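Local coordinates for uncharacterized protein Atu1656 (Agrobacterium tumefaciens, PDB 2OJH) that is of unknown function but belongs to the TolB family and folds as a six-bladed beta-propeller, at residues E42-P47 against L56-E61; G81-C86 against Y99-K104; S19-I24 against V289-V294. All blocks are in the same frame, centred on the assembly; numbering follows the deposited sequence.

Contact 1: residues E42-P47 against L56-E61; sequences ELFEAP and LLLNSE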
ATOM      1  N   GLU A  42     -19.662   1.213  -6.976  0.50 36.27           N
ATOM      2  CA  GLU A  42     -19.200   0.865  -5.639  0.50 36.69           C
ATOM      3  C   GLU A  42     -17.871   1.552  -5.322  0.50 36.87           C
ATOM      4  O   GLU A  42     -17.233   2.134  -6.210  0.50 36.92           O
ATOM      5  CB  GLU A  42     -19.063  -0.656  -5.501  0.50 36.73           C
ATOM      6  CG  GLU A  42     -20.317  -1.431  -5.928  0.50 37.56           C
ATOM      7  CD  GLU A  42     -21.499  -1.231  -4.992  0.50 37.96           C
ATOM      8  OE1 GLU A  42     -21.290  -0.953  -3.792  0.50 38.72           O
ATOM      9  OE2 GLU A  42     -22.651  -1.359  -5.456  0.50 39.46           O
ATOM     10  N   LEU A  43     -17.467   1.487  -4.056  1.00 36.81           N
ATOM     11  CA  LEU A  43     -16.187   2.047  -3.624  1.00 37.68           C
ATOM     12  C   LEU A  43     -15.171   0.913  -3.496  1.00 37.30           C
ATOM     13  O   LEU A  43     -15.279   0.066  -2.594  1.00 37.72           O
ATOM     14  CB  LEU A  43     -16.372   2.779  -2.286  1.00 37.98           C
ATOM     15  CG  LEU A  43     -15.254   3.709  -1.817  1.00 39.91           C
ATOM     16  CD1 LEU A  43     -15.191   4.933  -2.708  1.00 40.18           C
ATOM     17  CD2 LEU A  43     -15.545   4.117  -0.382  1.00 42.48           C
ATOM     18  N   PHE A  44     -14.226   0.865  -4.434  1.00 36.46           N
ATOM     19  CA  PHE A  44     -13.200  -0.166  -4.444  1.00 36.00           C
ATOM     20  C   PHE A  44     -11.887   0.540  -4.214  1.00 36.26           C
ATOM     21  O   PHE A  44     -11.711   1.681  -4.668  1.00 36.98           O
ATOM     22  CB  PHE A  44     -13.169  -0.914  -5.776  1.00 34.96           C
ATOM     23  CG  PHE A  44     -14.040  -2.120  -5.799  1.00 35.37           C
ATOM     24  CD1 PHE A  44     -15.430  -1.996  -5.755  1.00 33.66           C
ATOM     25  CD2 PHE A  44     -13.470  -3.388  -5.811  1.00 35.20           C
ATOM     26  CE1 PHE A  44     -16.248  -3.116  -5.769  1.00 35.02           C
ATOM     27  CE2 PHE A  44     -14.289  -4.523  -5.814  1.00 34.75           C
ATOM     28  CZ  PHE A  44     -15.671  -4.382  -5.788  1.00 35.01           C
ATOM     29  N   GLU A  45     -10.968  -0.128  -3.512  1.00 36.50           N
ATOM     30  CA  GLU A  45      -9.779   0.555  -2.999  1.00 37.23           C
ATOM     31  C   GLU A  45      -8.495  -0.232  -3.112  1.00 36.79           C
ATOM     32  O   GLU A  45      -8.506  -1.453  -3.036  1.00 35.69           O
ATOM     33  CB  GLU A  45     -10.017   0.949  -1.518  1.00 36.85           C
ATOM     34  CG  GLU A  45     -11.233   1.895  -1.365  1.00 38.66           C
ATOM     35  CD  GLU A  45     -11.425   2.441   0.019  1.00 40.88           C
ATOM     36  OE1 GLU A  45     -10.743   3.433   0.354  1.00 44.19           O
ATOM     37  OE2 GLU A  45     -12.307   1.923   0.757  1.00 44.64           O
ATOM     38  N   ALA A  46      -7.384   0.485  -3.273  1.00 36.89           N
ATOM     39  CA  ALA A  46      -6.053  -0.065  -2.891  1.00 38.11           C
ATOM     40  C   ALA A  46      -5.621  -1.380  -3.558  1.00 38.42           C
ATOM     41  O   ALA A  46      -5.441  -2.435  -2.899  1.00 37.67           O
ATOM     42  CB  ALA A  46      -5.938  -0.152  -1.329  1.00 38.95           C
ATOM     43  N   PRO A  47      -5.436  -1.338  -4.890  1.00 37.33           N
ATOM     44  CA  PRO A  47      -5.094  -2.579  -5.596  1.00 36.75           C
ATOM     45  C   PRO A  47      -3.655  -3.077  -5.312  1.00 36.83           C
ATOM     46  O   PRO A  47      -2.708  -2.268  -5.266  1.00 35.78           O
ATOM     47  CB  PRO A  47      -5.253  -2.178  -7.074  1.00 36.49           C
ATOM     48  CG  PRO A  47      -4.956  -0.701  -7.099  1.00 38.02           C
ATOM     49  CD  PRO A  47      -5.538  -0.179  -5.799  1.00 37.04           C
ATOM     50  N   LEU A  56      -5.675  -8.382 -10.087  1.00 35.54           N
ATOM     51  CA  LEU A  56      -5.546  -7.382  -9.046  1.00 35.45           C
ATOM     52  C   LEU A  56      -6.337  -7.796  -7.814  1.00 36.21           C
ATOM     53  O   LEU A  56      -7.413  -8.406  -7.924  1.00 37.34           O
ATOM     54  CB  LEU A  56      -6.027  -5.993  -9.514  1.00 35.55           C
ATOM     55  CG  LEU A  56      -5.396  -5.445 -10.801  1.00 35.06           C
ATOM     56  CD1 LEU A  56      -6.113  -4.170 -11.210  1.00 36.76           C
ATOM     57  CD2 LEU A  56      -3.884  -5.195 -10.666  1.00 35.22           C
ATOM     58  N   LEU A  57      -5.791  -7.451  -6.647  1.00 36.54           N
ATOM     59  CA  LEU A  57      -6.461  -7.674  -5.371  1.00 36.75           C
ATOM     60  C   LEU A  57      -6.891  -6.328  -4.767  1.00 36.29           C
ATOM     61  O   LEU A  57      -6.051  -5.440  -4.477  1.00 36.00           O
ATOM     62  CB  LEU A  57      -5.572  -8.485  -4.422  1.00 36.61           C
ATOM     63  CG  LEU A  57      -6.207  -8.951  -3.102  1.00 37.73           C
ATOM     64  CD1 LEU A  57      -7.203 -10.085  -3.340  1.00 36.41           C
ATOM     65  CD2 LEU A  57      -5.096  -9.367  -2.134  1.00 37.40           C
ATOM     66  N   LEU A  58      -8.203  -6.160  -4.629  1.00 36.50           N
ATOM     67  CA  LEU A  58      -8.795  -4.907  -4.139  1.00 36.21           C
ATOM     68  C   LEU A  58      -9.642  -5.159  -2.887  1.00 35.75           C
ATOM     69  O   LEU A  58     -10.156  -6.259  -2.681  1.00 35.92           O
ATOM     70  CB  LEU A  58      -9.752  -4.314  -5.186  1.00 36.26           C
ATOM     71  CG  LEU A  58      -9.321  -3.583  -6.472  1.00 39.65           C
ATOM     72  CD1 LEU A  58      -8.931  -2.146  -6.285  1.00 39.09           C
ATOM     73  CD2 LEU A  58      -8.298  -4.360  -7.327  1.00 37.60           C
ATOM     74  N   ASN A  59      -9.848  -4.124  -2.080  1.00 35.16           N
ATOM     75  CA  ASN A  59     -10.903  -4.234  -1.067  1.00 35.71           C
ATOM     76  C   ASN A  59     -12.081  -3.316  -1.347  1.00 35.63           C
ATOM     77  O   ASN A  59     -11.944  -2.234  -1.955  1.00 35.35           O
ATOM     78  CB  ASN A  59     -10.367  -4.019   0.363  1.00 35.03           C
ATOM     79  CG  ASN A  59      -9.724  -2.665   0.530  1.00 34.08           C
ATOM     80  OD1 ASN A  59      -8.639  -2.428   0.023  1.00 36.69           O
ATOM     81  ND2 ASN A  59     -10.401  -1.772   1.225  1.00 34.61           N
ATOM     82  N   SER A  60     -13.230  -3.736  -0.841  1.00 35.37           N
ATOM     83  CA  SER A  60     -14.427  -2.929  -0.905  1.00 35.91           C
ATOM     84  C   SER A  60     -15.357  -3.294   0.248  1.00 36.13           C
ATOM     85  O   SER A  60     -15.779  -4.457   0.392  1.00 35.79           O
ATOM     86  CB  SER A  60     -15.132  -3.137  -2.246  1.00 35.88           C
ATOM     87  OG  SER A  60     -16.324  -2.365  -2.318  1.00 37.13           O
ATOM     88  N   GLU A  61     -15.671  -2.284   1.054  1.00 36.38           N
ATOM     89  CA  GLU A  61     -16.639  -2.412   2.152  1.00 37.75           C
ATOM     90  C   GLU A  61     -16.290  -3.570   3.092  1.00 36.88           C
ATOM     91  O   GLU A  61     -17.165  -4.332   3.511  1.00 37.13           O
ATOM     92  CB  GLU A  61     -18.069  -2.545   1.603  1.00 38.33           C
ATOM     93  CG  GLU A  61     -18.473  -1.438   0.629  1.00 42.74           C
ATOM     94  CD  GLU A  61     -18.647  -0.074   1.296  1.00 50.27           C
ATOM     95  OE1 GLU A  61     -18.832  -0.028   2.536  1.00 54.08           O
ATOM     96  OE2 GLU A  61     -18.611   0.963   0.585  1.00 53.62           O
TER
HETATM   97  O   HOH W   1     -19.420   0.562  -2.095  1.00 35.68           O
HETATM   98  O   HOH W   2     -14.841   0.297   0.171  1.00 31.92           O

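Contact 2: residues G81-C86 against Y99-K104; sequences GFATIC and YAISDK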
ATOM      1  N   GLY A  81     -12.645 -15.750   5.645  1.00 34.10           N
ATOM      2  CA  GLY A  81     -13.310 -16.242   6.858  1.00 33.69           C
ATOM      3  C   GLY A  81     -13.934 -15.124   7.684  1.00 33.18           C
ATOM      4  O   GLY A  81     -14.674 -14.287   7.140  1.00 32.67           O
ATOM      5  N   PHE A  82     -13.619 -15.089   8.984  1.00 32.02           N
ATOM      6  CA  PHE A  82     -14.281 -14.166   9.911  1.00 32.60           C
ATOM      7  C   PHE A  82     -13.896 -12.731   9.588  1.00 32.81           C
ATOM      8  O   PHE A  82     -14.505 -11.799  10.093  1.00 34.06           O
ATOM      9  CB  PHE A  82     -13.951 -14.483  11.381  1.00 32.54           C
ATOM     10  CG  PHE A  82     -12.493 -14.327  11.726  1.00 33.55           C
ATOM     11  CD1 PHE A  82     -11.934 -13.063  11.858  1.00 34.57           C
ATOM     12  CD2 PHE A  82     -11.689 -15.437  11.912  1.00 35.28           C
ATOM     13  CE1 PHE A  82     -10.593 -12.892  12.158  1.00 35.13           C
ATOM     14  CE2 PHE A  82     -10.347 -15.286  12.231  1.00 35.31           C
ATOM     15  CZ  PHE A  82      -9.797 -14.001  12.341  1.00 34.56           C
ATOM     16  N   ALA A  83     -12.877 -12.560   8.761  1.00 32.33           N
ATOM     17  CA  ALA A  83     -12.280 -11.218   8.571  1.00 32.97           C
ATOM     18  C   ALA A  83     -13.058 -10.404   7.546  1.00 33.60           C
ATOM     19  O   ALA A  83     -12.655 -10.296   6.386  1.00 33.83           O
ATOM     20  CB  ALA A  83     -10.831 -11.339   8.146  1.00 33.05           C
ATOM     21  N   THR A  84     -14.194  -9.856   7.961  1.00 33.99           N
ATOM     22  CA  THR A  84     -15.093  -9.214   7.005  1.00 34.98           C
ATOM     23  C   THR A  84     -15.106  -7.705   7.202  1.00 34.93           C
ATOM     24  O   THR A  84     -15.997  -7.007   6.689  1.00 35.44           O
ATOM     25  CB  THR A  84     -16.497  -9.714   7.187  1.00 34.96           C
ATOM     26  OG1 THR A  84     -16.879  -9.526   8.559  1.00 36.14           O
ATOM     27  CG2 THR A  84     -16.588 -11.215   6.833  1.00 35.87           C
ATOM     28  N   ILE A  85     -14.149  -7.199   7.974  1.00 35.32           N
ATOM     29  CA  ILE A  85     -13.975  -5.768   8.088  1.00 34.59           C
ATOM     30  C   ILE A  85     -12.499  -5.475   7.819  1.00 35.84           C
ATOM     31  O   ILE A  85     -11.780  -4.953   8.694  1.00 36.38           O
ATOM     32  CB  ILE A  85     -14.431  -5.171   9.453  1.00 34.53           C
ATOM     33  CG1 ILE A  85     -15.838  -5.630   9.848  1.00 33.84           C
ATOM     34  CG2 ILE A  85     -14.450  -3.638   9.366  1.00 34.49           C
ATOM     35  CD1 ILE A  85     -16.215  -5.329  11.352  1.00 34.53           C
ATOM     36  N   CYS A  86     -12.065  -5.844   6.613  1.00 36.53           N
ATOM     37  CA  CYS A  86     -10.727  -5.559   6.107  1.00 38.43           C
ATOM     38  C   CYS A  86     -10.598  -4.100   5.669  1.00 38.76           C
ATOM     39  O   CYS A  86     -11.540  -3.506   5.108  1.00 40.33           O
ATOM     40  CB  CYS A  86     -10.408  -6.447   4.907  1.00 38.21           C
ATOM     41  SG  CYS A  86     -10.242  -8.140   5.381  1.00 42.83           S
ATOM     42  N   TYR A  99      -1.970 -14.157   1.324  1.00 35.96           N
ATOM     43  CA  TYR A  99      -2.431 -12.787   1.459  1.00 36.31           C
ATOM     44  C   TYR A  99      -2.189 -12.300   2.884  1.00 36.16           C
ATOM     45  O   TYR A  99      -2.278 -13.061   3.843  1.00 37.01           O
ATOM     46  CB  TYR A  99      -3.935 -12.695   1.163  1.00 36.93           C
ATOM     47  CG  TYR A  99      -4.372 -12.950  -0.263  1.00 35.10           C
ATOM     48  CD1 TYR A  99      -3.459 -12.951  -1.324  1.00 35.19           C
ATOM     49  CD2 TYR A  99      -5.721 -13.140  -0.558  1.00 37.03           C
ATOM     50  CE1 TYR A  99      -3.883 -13.185  -2.650  1.00 35.45           C
ATOM     51  CE2 TYR A  99      -6.157 -13.378  -1.873  1.00 37.43           C
ATOM     52  CZ  TYR A  99      -5.234 -13.389  -2.913  1.00 36.66           C
ATOM     53  OH  TYR A  99      -5.667 -13.610  -4.203  1.00 35.41           O
ATOM     54  N   ALA A 100      -1.888 -11.022   3.017  1.00 36.00           N
ATOM     55  CA  ALA A 100      -1.861 -10.389   4.310  1.00 35.83           C
ATOM     56  C   ALA A 100      -2.967  -9.342   4.317  1.00 36.78           C
ATOM     57  O   ALA A 100      -3.111  -8.561   3.336  1.00 34.70           O
ATOM     58  CB  ALA A 100      -0.510  -9.759   4.546  1.00 35.54           C
ATOM     59  N   ILE A 101      -3.756  -9.326   5.395  1.00 35.65           N
ATOM     60  CA  ILE A 101      -4.893  -8.381   5.507  1.00 37.07           C
ATOM     61  C   ILE A 101      -4.828  -7.689   6.851  1.00 36.82           C
ATOM     62  O   ILE A 101      -4.148  -8.166   7.770  1.00 37.65           O
ATOM     63  CB  ILE A 101      -6.261  -9.103   5.375  1.00 36.70           C
ATOM     64  CG1 ILE A 101      -6.395 -10.174   6.460  1.00 35.97           C
ATOM     65  CG2 ILE A 101      -6.404  -9.773   3.975  1.00 39.74           C
ATOM     66  CD1 ILE A 101      -7.759 -10.972   6.441  1.00 36.74           C
ATOM     67  N   SER A 102      -5.529  -6.568   6.980  1.00 37.45           N
ATOM     68  CA  SER A 102      -5.598  -5.849   8.217  1.00 37.33           C
ATOM     69  C   SER A 102      -7.098  -5.724   8.527  1.00 38.67           C
ATOM     70  O   SER A 102      -7.831  -5.063   7.790  1.00 39.25           O
ATOM     71  CB  SER A 102      -4.965  -4.467   8.045  1.00 37.81           C
ATOM     72  OG  SER A 102      -3.615  -4.584   7.613  1.00 36.03           O
ATOM     73  N   ASP A 103      -7.550  -6.380   9.587  1.00 39.23           N
ATOM     74  CA  ASP A 103      -8.978  -6.524   9.850  1.00 39.04           C
ATOM     75  C   ASP A 103      -9.352  -6.152  11.302  1.00 39.01           C
ATOM     76  O   ASP A 103      -8.531  -6.277  12.220  1.00 38.13           O
ATOM     77  CB  ASP A 103      -9.390  -7.961   9.551  1.00 39.16           C
ATOM     78  CG  ASP A 103     -10.826  -8.227   9.912  1.00 41.12           C
ATOM     79  OD1 ASP A 103     -11.705  -7.903   9.078  1.00 44.78           O
ATOM     80  OD2 ASP A 103     -11.081  -8.759  11.021  1.00 41.76           O
ATOM     81  N   LYS A 104     -10.596  -5.717  11.511  1.00 38.81           N
ATOM     82  CA  LYS A 104     -11.000  -5.303  12.847  1.00 39.87           C
ATOM     83  C   LYS A 104     -12.170  -6.057  13.484  1.00 38.03           C
ATOM     84  O   LYS A 104     -12.721  -5.594  14.470  1.00 38.62           O
ATOM     85  CB  LYS A 104     -11.214  -3.784  12.919  1.00 39.86           C
ATOM     86  CG  LYS A 104     -12.352  -3.252  12.125  1.00 42.31           C
ATOM     87  CD  LYS A 104     -12.273  -1.698  12.025  1.00 44.47           C
ATOM     88  CE  LYS A 104     -13.135  -1.022  13.091  1.00 52.07           C
ATOM     89  NZ  LYS A 104     -13.329   0.446  12.789  1.00 54.68           N
TER

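Contact 3: residues S19-I24 against V289-V294; sequences SMRSSI and VRYFPV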
ATOM      1  N   SER A  19     -24.227   6.138 -10.925  1.00 45.38           N
ATOM      2  CA  SER A  19     -23.093   6.663 -11.701  1.00 43.54           C
ATOM      3  C   SER A  19     -21.782   6.049 -11.198  1.00 41.23           C
ATOM      4  O   SER A  19     -21.726   5.505 -10.098  1.00 40.11           O
ATOM      5  CB  SER A  19     -23.058   8.194 -11.684  1.00 44.07           C
ATOM      6  OG  SER A  19     -22.837   8.654 -10.368  1.00 47.02           O
HETATM    7  N   MSE A  20     -20.730   6.103 -12.011  1.00 39.36           N
HETATM    8  CA  MSE A  20     -19.477   5.464 -11.608  1.00 37.32           C
HETATM    9  C   MSE A  20     -18.864   6.166 -10.404  1.00 36.01           C
HETATM   10  O   MSE A  20     -18.906   7.391 -10.297  1.00 35.59           O
HETATM   11  CB  MSE A  20     -18.480   5.370 -12.764  1.00 37.05           C
HETATM   12  CG  MSE A  20     -18.996   4.582 -13.952  1.00 37.97           C
HETATM   13 SE   MSE A  20     -19.584   2.760 -13.532  0.80 43.47          SE
HETATM   14  CE  MSE A  20     -21.518   3.004 -13.319  1.00 38.43           C
ATOM     15  N   ARG A  21     -18.321   5.367  -9.498  1.00 34.70           N
ATOM     16  CA  ARG A  21     -17.622   5.889  -8.325  1.00 34.35           C
ATOM     17  C   ARG A  21     -16.136   5.579  -8.332  1.00 33.95           C
ATOM     18  O   ARG A  21     -15.337   6.417  -7.926  1.00 33.78           O
ATOM     19  CB  ARG A  21     -18.237   5.324  -7.033  1.00 33.96           C
ATOM     20  CG  ARG A  21     -17.537   5.774  -5.761  1.00 33.47           C
ATOM     21  CD  ARG A  21     -17.790   7.241  -5.451  1.00 36.57           C
ATOM     22  NE  ARG A  21     -17.438   7.528  -4.060  1.00 37.89           N
ATOM     23  CZ  ARG A  21     -16.508   8.396  -3.673  1.00 38.64           C
ATOM     24  NH1 ARG A  21     -15.836   9.103  -4.578  1.00 36.19           N
ATOM     25  NH2 ARG A  21     -16.264   8.561  -2.368  1.00 38.77           N
ATOM     26  N   SER A  22     -15.777   4.360  -8.744  1.00 34.00           N
ATOM     27  CA  SER A  22     -14.391   3.939  -8.794  1.00 33.31           C
ATOM     28  C   SER A  22     -14.056   3.484 -10.206  1.00 33.62           C
ATOM     29  O   SER A  22     -14.885   2.853 -10.864  1.00 33.59           O
ATOM     30  CB  SER A  22     -14.109   2.757  -7.845  1.00 33.65           C
ATOM     31  OG  SER A  22     -14.685   2.945  -6.563  1.00 34.42           O
ATOM     32  N   SER A  23     -12.833   3.818 -10.629  1.00 33.00           N
ATOM     33  CA  SER A  23     -12.235   3.379 -11.887  1.00 33.06           C
ATOM     34  C   SER A  23     -10.898   2.735 -11.549  1.00 33.81           C
ATOM     35  O   SER A  23      -9.950   3.410 -11.146  1.00 33.06           O
ATOM     36  CB  SER A  23     -12.030   4.568 -12.832  1.00 32.51           C
ATOM     37  OG  SER A  23     -11.575   4.144 -14.111  1.00 32.86           O
ATOM     38  N   ILE A  24     -10.856   1.411 -11.659  1.00 34.78           N
ATOM     39  CA  ILE A  24      -9.640   0.649 -11.426  1.00 35.17           C
ATOM     40  C   ILE A  24      -8.812   0.731 -12.730  1.00 35.81           C
ATOM     41  O   ILE A  24      -9.282   0.347 -13.812  1.00 34.95           O
ATOM     42  CB  ILE A  24      -9.944  -0.835 -11.008  1.00 35.95           C
ATOM     43  CG1 ILE A  24     -10.726  -0.911  -9.673  1.00 36.11           C
ATOM     44  CG2 ILE A  24      -8.638  -1.580 -10.774  1.00 34.89           C
ATOM     45  CD1 ILE A  24     -12.133  -0.458  -9.697  1.00 40.21           C
ATOM     46  N   VAL A 289      -6.608   3.443  -8.195  1.00 33.85           N
ATOM     47  CA  VAL A 289      -8.030   3.744  -8.353  1.00 33.90           C
ATOM     48  C   VAL A 289      -8.196   5.235  -8.463  1.00 34.14           C
ATOM     49  O   VAL A 289      -7.710   5.968  -7.615  1.00 33.26           O
ATOM     50  CB  VAL A 289      -8.911   3.234  -7.182  1.00 33.62           C
ATOM     51  CG1 VAL A 289     -10.424   3.298  -7.548  1.00 33.89           C
ATOM     52  CG2 VAL A 289      -8.520   1.784  -6.789  1.00 32.56           C
ATOM     53  N   ARG A 290      -8.889   5.656  -9.515  1.00 33.90           N
ATOM     54  CA  ARG A 290      -9.298   7.032  -9.711  1.00 34.35           C
ATOM     55  C   ARG A 290     -10.762   7.066  -9.256  1.00 34.37           C
ATOM     56  O   ARG A 290     -11.515   6.121  -9.494  1.00 33.71           O
ATOM     57  CB  ARG A 290      -9.161   7.380 -11.212  1.00 33.96           C
ATOM     58  CG  ARG A 290      -9.776   8.699 -11.685  1.00 35.97           C
ATOM     59  CD  ARG A 290      -9.808   8.766 -13.248  1.00 36.15           C
ATOM     60  NE  ARG A 290      -8.483   8.483 -13.790  1.00 39.78           N
ATOM     61  CZ  ARG A 290      -7.533   9.394 -13.965  1.00 44.10           C
ATOM     62  NH1 ARG A 290      -7.764  10.675 -13.680  1.00 41.62           N
ATOM     63  NH2 ARG A 290      -6.346   9.029 -14.445  1.00 44.99           N
ATOM     64  N   TYR A 291     -11.163   8.151  -8.607  1.00 33.75           N
ATOM     65  CA  TYR A 291     -12.535   8.257  -8.141  1.00 33.81           C
ATOM     66  C   TYR A 291     -13.276   9.352  -8.873  1.00 33.72           C
ATOM     67  O   TYR A 291     -12.672  10.163  -9.566  1.00 34.52           O
ATOM     68  CB  TYR A 291     -12.592   8.461  -6.619  1.00 32.98           C
ATOM     69  CG  TYR A 291     -12.001   7.297  -5.882  1.00 33.37           C
ATOM     70  CD1 TYR A 291     -12.756   6.147  -5.660  1.00 33.67           C
ATOM     71  CD2 TYR A 291     -10.673   7.320  -5.473  1.00 33.92           C
ATOM     72  CE1 TYR A 291     -12.216   5.050  -5.017  1.00 33.26           C
ATOM     73  CE2 TYR A 291     -10.103   6.225  -4.825  1.00 33.32           C
ATOM     74  CZ  TYR A 291     -10.891   5.104  -4.601  1.00 34.53           C
ATOM     75  OH  TYR A 291     -10.377   4.017  -3.976  1.00 35.01           O
ATOM     76  N   PHE A 292     -14.594   9.346  -8.734  1.00 34.18           N
ATOM     77  CA  PHE A 292     -15.442  10.409  -9.290  1.00 35.00           C
ATOM     78  C   PHE A 292     -16.244  10.987  -8.131  1.00 36.30           C
ATOM     79  O   PHE A 292     -16.668  10.235  -7.247  1.00 36.39           O
ATOM     80  CB  PHE A 292     -16.368   9.827 -10.360  1.00 35.11           C
ATOM     81  CG  PHE A 292     -15.641   9.050 -11.420  1.00 35.95           C
ATOM     82  CD1 PHE A 292     -14.934   9.714 -12.429  1.00 37.00           C
ATOM     83  CD2 PHE A 292     -15.634   7.666 -11.403  1.00 35.25           C
ATOM     84  CE1 PHE A 292     -14.223   8.996 -13.403  1.00 37.48           C
ATOM     85  CE2 PHE A 292     -14.939   6.942 -12.385  1.00 35.18           C
ATOM     86  CZ  PHE A 292     -14.230   7.611 -13.375  1.00 36.24           C
ATOM     87  N   PRO A 293     -16.422  12.320  -8.092  1.00 37.48           N
ATOM     88  CA  PRO A 293     -17.197  12.917  -7.004  1.00 38.94           C
ATOM     89  C   PRO A 293     -18.613  12.329  -6.831  1.00 40.70           C
ATOM     90  O   PRO A 293     -19.245  11.934  -7.817  1.00 40.44           O
ATOM     91  CB  PRO A 293     -17.277  14.408  -7.392  1.00 38.33           C
ATOM     92  CG  PRO A 293     -16.773  14.511  -8.778  1.00 38.58           C
ATOM     93  CD  PRO A 293     -15.863  13.342  -8.994  1.00 36.95           C
ATOM     94  N   VAL A 294     -19.091  12.269  -5.587  1.00 42.35           N
ATOM     95  CA  VAL A 294     -20.426  11.722  -5.310  1.00 44.19           C
ATOM     96  C   VAL A 294     -21.520  12.731  -5.600  1.00 44.77           C
ATOM     97  O   VAL A 294     -21.271  13.937  -5.543  1.00 46.32           O
ATOM     98  CB  VAL A 294     -20.577  11.183  -3.870  1.00 44.59           C
ATOM     99  CG1 VAL A 294     -19.640  10.034  -3.646  1.00 44.46           C
ATOM    100  CG2 VAL A 294     -20.356  12.276  -2.834  1.00 46.28           C
TER
HETATM  101  O   HOH W   3     -19.728   9.188  -8.098  1.00 39.74           O

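Contact 1: residues E42-P47 against L56-E61
Ser60 sets its CB over the centre of one face of the Phe44 ring, a CH-pi contact 3.6 Å from CB to the ring centroid and only 6° off the ring normal. One atom further out, OG is carried anti to the backbone N (chi1 179°), which brings it past the CE1 side of the same ring face and on to Leu43 O, to which it donates a hydrogen bond of 2.7 Å. The hydroxyl reaches that oxygen from above the carbonyl plane, 43° out of it. Leu43 O also accepts a hydrogen bond from a water that also donates to Glu45 OE2 and accepts from Glu61 N, so two donors grip it. A second water joins Leu43 N to Glu61 OE2. At the Phe44 edge, CD2 lies 3.9 Å from Leu58 CB, and Trp38 meets the ring edge-to-face. The segments lie on the two innermost, antiparallel strands, 45-49 and 55-60, of one propeller blade, and Glu45 with Asn59 forms a hydrogen-bonded pair: Glu45 N donates to Asn59 O (2.8 Å) and Asn59 N to Glu45 O (3.1 Å). Their side chains share a face of the sheet, with Asn59 ND2 3.9 Å from Glu45 CB, but their polar ends have other partners: OE1 of the carboxylate goes to Arg245 (a salt bridge) and Asn88, the amide to His90 and Asn88. Further along, Leu58 slants across Pro47, its CD2 3.8 Å from Pro47 CB, while CD1 of the same leucine sits against Glu45 O.

Contact 2: residues G81-C86 against Y99-K104
Ile101 brings CD1 against the turn of the facing loop, where it overlaps Ala83 CB at 3.5 Å and Cys86 SG at 3.9 Å. With CG1 held between the backbone N and the carbonyl carbon (chi1 59°), the delta methyl projects toward the loop; Tyr113 of the adjoining strand and Leu64 of the preceding blade also touch this side chain. Asp103, two residues on, faces the same turn. Its CG, anti to the backbone N (chi1 175°), lies 3.6 Å from Ala83 CB, which sets the carboxylate alongside the alanine. One carboxylate oxygen, OD2, accepts from Val105 N and lies loosely (4.3 Å from Phe82 CE1) at the edge of the Phe82 ring, near its plane; that ring stands edge-to-face with Tyr113. The other, OD1, points at Ile85 N, but it is modelled too close to Ile85 C, so that bond is doubtful. Segment 81-86 is part of the irregular linker that leads from strand 76-77, the outer strand of one propeller blade, to strand 91-92, the inner strand of the next, and here it passes strand 98-103 of the blade it is entering. An inverse gamma turn bends the loop at Ala83, closed by a weak bond from Thr84 N to Phe82 O. Beyond it the backbones come together in a single bridge between Cys86 and Asp103. Lys104 N donates to Ile85 O at 3.1 Å, from 38° above the carbonyl plane, and the bridge is supplemented by C-H...O contacts, from Asp103 CA to Ile85 O and from Cys86 CA to Ser102 O, each 3.4 Å. At the exposed margin Ile85 and Lys104 slant across each other, CG2 of the isoleucine lying 3.5 Å from CG of the lysine, a tight carbon-carbon contact; beyond CD the lysine chain departs from the loop.

Contact 3: residues S19-I24 against V289-V294
The blade that closes the propeller ring is built from both chain ends, and here N-terminal strand 22-28 runs antiparallel to C-terminal strand 285-291. Ser23 and Arg290 form its hydrogen-bonded pair: Ser23 N donates to Arg290 O (2.9 Å) and Arg290 N to Ser23 O (3.0 Å). Past the strand ends Phe292 N donates to Arg21 O at 3.1 Å. On the strand's other edge a classic beta bulge sets Arg21 and Ser22 together opposite Thr40. The Arg21 chain, bent at chi2 (71°), swings back so that NH1 donates to Phe292 O (3.0 Å), with this oxygen 25° out of the guanidinium plane. Val294 CG1 lies over one face of that group, 3.4 Å from Arg21 NE, while NH2 forms a salt bridge with Asp246. The Phe292 ring packs against CB of Met20, which is a selenomethionine, and Ser23 CB, each near its CE2. On the opposite face of the sheet Ser22 CB touches Val289 CG1 at 3.7 Å, and this methyl in turn sits over the Tyr291 ring. Pairing of first and last strands within one sheet is the "Velcro" closure typical of beta-propellers.

Overall arrangement
Contact 1 and contact 2 follow one another along the chain, and both are nested in the long loop that contact 3 closes. Contact 1 lies between the others in space: its centre is about 11 Å from that of contact 3 and about 13 Å from that of contact 2. Toward contact 3 the link is polar, with probable hydrogen bonds from Ser22 OG to Glu42 O (2.7 Å) and between Tyr291 OH and Phe44 O (2.8 Å), tying the closing blade to the next. Toward contact 2 it is apolar, Leu57 CD1 meeting Tyr99 CE2 at 3.8 Å. Contacts 2 and 3 do not touch, their nearest atoms being about 12 Å apart.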